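Local coordinates for uncharacterized protein (Burkholderia thailandensis, PDB 6AR7) that is of unknown function but has the all-helical build of the LprI family and may inhibit lysozyme, at residues A[45-48]-A[49-53]; A[113-116]-A[117-121]. One frame throughout, in Å; residues are numbered along the deposited sequence.

Contacts 1 and 2 are nine-residue pieces, each of about two and a half turns, of helices 42-70 and 107-136, and their centres lie 10 Å apart. Contact 1 sits farther out, its centre about 17 Å from the centre of the chain against about 8 Å for contact 2. A salt bridge joins them, Asp50 OD1 to Arg117 NH2 at 2.7 Å, and further van der Waals contacts set side-chain carbons against backbone: Met49 CE lies 3.4 Å from Asp115 N and Leu118 CD1 3.6 Å from Arg53 N. Both fall within the region assigned to the LprI family. Together they are packing between helices and cannot be tied to a functional site.

Contact 1. Residues A[45-48]-A[49-53]; sequences QIQC and MDEAR
Four successive i to i+4 backbone bonds carry helix 42-70 without a break from 45-48 into 49-53: Met49 N to Gln45 O, Asp50 N to Ile46 O, Glu51 N to Gln47 O and Ala52 N to Cys48 O. The shortest, between Asp50 N and Ile46 O, measures 2.8 Å. One turn apart, Gln47 and Glu51 form the main side-chain pair. With CG anti to the backbone N (chi1 -170°) and the chain extended beyond it, Gln47 brings NE2 within 3.1 Å of Glu51 OE2; the hydrogen bond is weak, bent to 132° at the hydrogen, and the amide and carboxylate planes stand 73° apart. The stronger partner of OE2 is Arg39, whose guanidinium forms a salt bridge with it. Ile46 and Asp50 run side by side in the same direction, the methyl CG2 of Ile46 resting 3.6 Å from Asp50 OD2. Asp50 OD1 forms a salt bridge with Arg53 NH1 at 3.1 Å and a second with Arg117 of helix 107-136. Selenomethionine Met49 lays its CG against Gln45 O at 3.3 Å before its bent chain leads off toward Asp115. On the side facing helix 25-34, Cys48 SG closes the disulfide with Cys33, and Ala52 packs on Met30. In the conformer described, two arginines on one oxygen would probably favour the ionised form of Asp50, while Arg39 should do the same for Glu51. This part of helix 42-70 thus combines a covalent tie to helix 25-34 with an ionic one to helix 107-136.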
loop_
_atom_site.group_PDB
_atom_site.type_symbol
_atom_site.label_atom_id
_atom_site.label_comp_id
_atom_site.label_asym_id
_atom_site.label_seq_id
_atom_site.Cartn_x
_atom_site.Cartn_y
_atom_site.Cartn_z
ATOM N N GLN A 45 -10.450 19.154 5.271
ATOM C CA GLN A 45 -10.394 17.743 5.641
ATOM C C GLN A 45 -9.289 17.042 4.862
ATOM O O GLN A 45 -8.496 16.278 5.428
ATOM C CB GLN A 45 -11.752 17.077 5.384
ATOM C CG GLN A 45 -12.915 17.670 6.186
ATOM C CD GLN A 45 -12.941 17.220 7.629
ATOM O OE1 GLN A 45 -13.306 16.076 7.934
ATOM N NE2 GLN A 45 -12.536 18.122 8.539
ATOM N N ILE A 46 -9.222 17.315 3.558
ATOM C CA ILE A 46 -8.233 16.691 2.688
ATOM C C ILE A 46 -6.835 17.131 3.088
ATOM O O ILE A 46 -5.879 16.342 3.044
ATOM C CB ILE A 46 -8.564 17.019 1.214
ATOM C CG1 ILE A 46 -9.841 16.274 0.806
ATOM C CG2 ILE A 46 -7.403 16.643 0.276
ATOM C CD1 ILE A 46 -10.359 16.616 -0.576
ATOM N N GLN A 47 -6.698 18.392 3.504
ATOM C CA GLN A 47 -5.397 18.857 3.964
ATOM C C GLN A 47 -4.969 18.126 5.234
ATOM O O GLN A 47 -3.790 17.800 5.393
ATOM C CB GLN A 47 -5.411 20.369 4.196
ATOM C CG GLN A 47 -4.020 20.934 4.431
ATOM C CD GLN A 47 -4.032 22.413 4.783
ATOM O OE1 GLN A 47 -5.019 23.116 4.559
ATOM N NE2 GLN A 47 -2.930 22.891 5.343
ATOM N N CYS A 48 -5.895 17.887 6.165
ATOM C CA CYS A 48 -5.523 17.087 7.333
ATOM C C CYS A 48 -5.000 15.721 6.902
ATOM O O CYS A 48 -3.985 15.241 7.423
ATOM C CB CYS A 48 -6.702 16.916 8.271
ATOM S SG CYS A 48 -7.248 18.381 9.179
HETATM N N MSE A 49 -5.663 15.097 5.928
HETATM C CA MSE A 49 -5.265 13.764 5.499
HETATM C C MSE A 49 -3.939 13.817 4.789
HETATM O O MSE A 49 -3.107 12.931 4.975
HETATM C CB MSE A 49 -6.347 13.148 4.597
HETATM C CG MSE A 49 -7.675 13.103 5.305
HETATM SE SE MSE A 49 -9.214 12.749 4.075
HETATM C CE MSE A 49 -8.571 10.966 3.702
ATOM N N ASP A 50 -3.737 14.864 3.977
ATOM C CA ASP A 50 -2.459 15.009 3.293
ATOM C C ASP A 50 -1.320 15.232 4.292
ATOM O O ASP A 50 -0.211 14.717 4.098
ATOM C CB ASP A 50 -2.530 16.149 2.269
ATOM C CG ASP A 50 -3.366 15.789 1.028
ATOM O OD1 ASP A 50 -3.580 14.586 0.758
ATOM O OD2 ASP A 50 -3.806 16.716 0.319
ATOM N N GLU A 51 -1.570 15.984 5.364
ATOM C CA GLU A 51 -0.537 16.175 6.386
ATOM C C GLU A 51 -0.224 14.856 7.096
ATOM O O GLU A 51 0.942 14.554 7.377
ATOM C CB GLU A 51 -0.987 17.242 7.389
ATOM C CG GLU A 51 -0.837 18.674 6.859
ATOM C CD GLU A 51 -1.697 19.680 7.599
ATOM O OE1 GLU A 51 -2.435 19.274 8.520
ATOM O OE2 GLU A 51 -1.642 20.884 7.250
ATOM N N ALA A 52 -1.256 14.054 7.375
ATOM C CA ALA A 52 -1.046 12.739 7.974
ATOM C C ALA A 52 -0.234 11.847 7.045
ATOM O O ALA A 52 0.675 11.129 7.481
ATOM C CB ALA A 52 -2.404 12.103 8.297
ATOM N N ARG A 53 -0.535 11.904 5.747
ATOM C CA ARG A 53 0.186 11.076 4.791
ATOM C C ARG A 53 1.659 11.440 4.752
ATOM O O ARG A 53 2.522 10.560 4.701
ATOM C CB ARG A 53 -0.438 11.201 3.403
ATOM C CG ARG A 53 0.150 10.195 2.425
ATOM C CD ARG A 53 0.022 10.631 0.990
ATOM N NE ARG A 53 0.851 11.796 0.743
ATOM C CZ ARG A 53 0.374 12.963 0.336
ATOM N NH1 ARG A 53 -0.933 13.103 0.107
ATOM N NH2 ARG A 53 1.201 13.989 0.155
#

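Contact 2. Residues A[113-116]-A[117-121]; sequences SADM and RLQPV
Asp115 and Gln119 meet at a slant across one turn of helix 107-136, a long helix of this all-helical LprI-family fold, and form an i to i+4 side-chain bond. Gln119 NE2 gives a nearly straight hydrogen bond to Asp115 OD1, 2.6 Å long and 172° at the hydrogen. The oxygen lies in the amide plane, and NE2 comes to its syn side, tilted out of the carboxylate plane; carboxylate and amide are turned 56° against each other. Chi1 of -61° puts Gln119 CG 3.5 Å from Asp115 OD1, and the bend at chi2 then swings the amide to the carboxylate.

Arg117 also reaches back along the helix, over the preceding turn. Its guanidinium lies flat over Ala114, whose CA sits 3.5 Å above one face, offset toward the rim, while Ser113 OG stands near the guanidinium plane at the NH1 edge. The charged end is directed to helix 42-70, where NH2 meets Asp50 in a salt bridge. Met116, in the conformer described, packs on Tyr101 of helix 73-101 and on Thr216 and Phe220 of helix 203-223.

Arg117 N and Leu118 N add weak i to i+3 bonds to their i to i+4 bonds, and Gln119 N bonds to Asp115 O. The N of Pro120 and of Val121 then lacks its i to i+4 bond, and the helix kinks: Pro120 CD rests 3.0 Å from Met116 O.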
loop_
_atom_site.group_PDB
_atom_site.type_symbol
_atom_site.label_atom_id
_atom_site.label_comp_id
_atom_site.label_asym_id
_atom_site.label_seq_id
_atom_site.Cartn_x
_atom_site.Cartn_y
_atom_site.Cartn_z
ATOM N N SER A 113 -10.364 9.620 -2.896
ATOM C CA SER A 113 -9.064 9.699 -3.534
ATOM C C SER A 113 -7.980 10.048 -2.515
ATOM O O SER A 113 -6.888 9.466 -2.531
ATOM C CB SER A 113 -9.123 10.742 -4.649
ATOM O OG SER A 113 -7.882 10.894 -5.293
ATOM N N ALA A 114 -8.262 11.013 -1.631
ATOM C CA ALA A 114 -7.297 11.378 -0.600
ATOM C C ALA A 114 -7.001 10.200 0.326
ATOM O O ALA A 114 -5.841 9.930 0.646
ATOM C CB ALA A 114 -7.807 12.584 0.191
ATOM N N ASP A 115 -8.033 9.469 0.750
ATOM C CA ASP A 115 -7.796 8.292 1.583
ATOM C C ASP A 115 -7.021 7.212 0.825
ATOM O O ASP A 115 -6.178 6.520 1.415
ATOM C CB ASP A 115 -9.116 7.745 2.105
ATOM C CG ASP A 115 -8.927 6.762 3.243
ATOM O OD1 ASP A 115 -8.228 7.099 4.215
ATOM O OD2 ASP A 115 -9.465 5.639 3.150
HETATM N N MSE A 116 -7.256 7.083 -0.477
HETATM C CA MSE A 116 -6.471 6.196 -1.348
HETATM C C MSE A 116 -4.979 6.474 -1.278
HETATM O O MSE A 116 -4.160 5.573 -1.359
HETATM C CB MSE A 116 -6.894 6.349 -2.813
HETATM C CG MSE A 116 -8.184 5.691 -3.232
HETATM SE SE MSE A 116 -7.777 4.462 -4.687
HETATM C CE MSE A 116 -6.858 3.201 -3.543
ATOM N N ARG A 117 -4.632 7.761 -1.194
ATOM C CA ARG A 117 -3.232 8.172 -1.145
ATOM C C ARG A 117 -2.632 7.978 0.238
ATOM O O ARG A 117 -1.437 7.692 0.357
ATOM C CB ARG A 117 -3.076 9.646 -1.540
ATOM C CG ARG A 117 -3.685 10.054 -2.872
ATOM C CD ARG A 117 -3.226 11.469 -3.291
ATOM N NE ARG A 117 -3.580 12.537 -2.341
ATOM C CZ ARG A 117 -4.701 13.259 -2.402
ATOM N NH1 ARG A 117 -5.593 13.027 -3.363
ATOM N NH2 ARG A 117 -4.941 14.217 -1.507
ATOM N N LEU A 118 -3.447 8.127 1.282
ATOM C CA LEU A 118 -2.975 8.048 2.663
ATOM C C LEU A 118 -2.692 6.610 3.105
ATOM O O LEU A 118 -1.601 6.310 3.600
ATOM C CB LEU A 118 -4.018 8.686 3.584
ATOM C CG LEU A 118 -3.974 8.423 5.094
ATOM C CD1 LEU A 118 -2.628 8.939 5.675
ATOM C CD2 LEU A 118 -5.178 9.102 5.803
ATOM N N GLN A 119 -3.667 5.714 2.954
ATOM C CA GLN A 119 -3.577 4.401 3.591
ATOM C C GLN A 119 -2.370 3.559 3.163
ATOM O O GLN A 119 -1.836 2.831 4.019
ATOM C CB GLN A 119 -4.873 3.613 3.357
ATOM C CG GLN A 119 -6.135 4.271 3.939
ATOM C CD GLN A 119 -5.978 4.662 5.410
ATOM O OE1 GLN A 119 -5.299 3.980 6.179
ATOM N NE2 GLN A 119 -6.636 5.751 5.809
ATOM N N PRO A 120 -1.932 3.550 1.897
ATOM C CA PRO A 120 -0.775 2.705 1.551
ATOM C C PRO A 120 0.511 3.177 2.188
ATOM O O PRO A 120 1.410 2.359 2.408
ATOM C CB PRO A 120 -0.700 2.787 0.015
ATOM C CG PRO A 120 -2.028 3.267 -0.425
ATOM C CD PRO A 120 -2.584 4.099 0.695
ATOM N N VAL A 121 0.643 4.482 2.427
ATOM C CA VAL A 121 1.838 4.996 3.081
ATOM C C VAL A 121 1.841 4.564 4.531
ATOM O O VAL A 121 2.829 4.023 5.031
ATOM C CB VAL A 121 1.911 6.526 2.933
ATOM C CG1 VAL A 121 3.219 7.087 3.527
ATOM C CG2 VAL A 121 1.798 6.898 1.474
#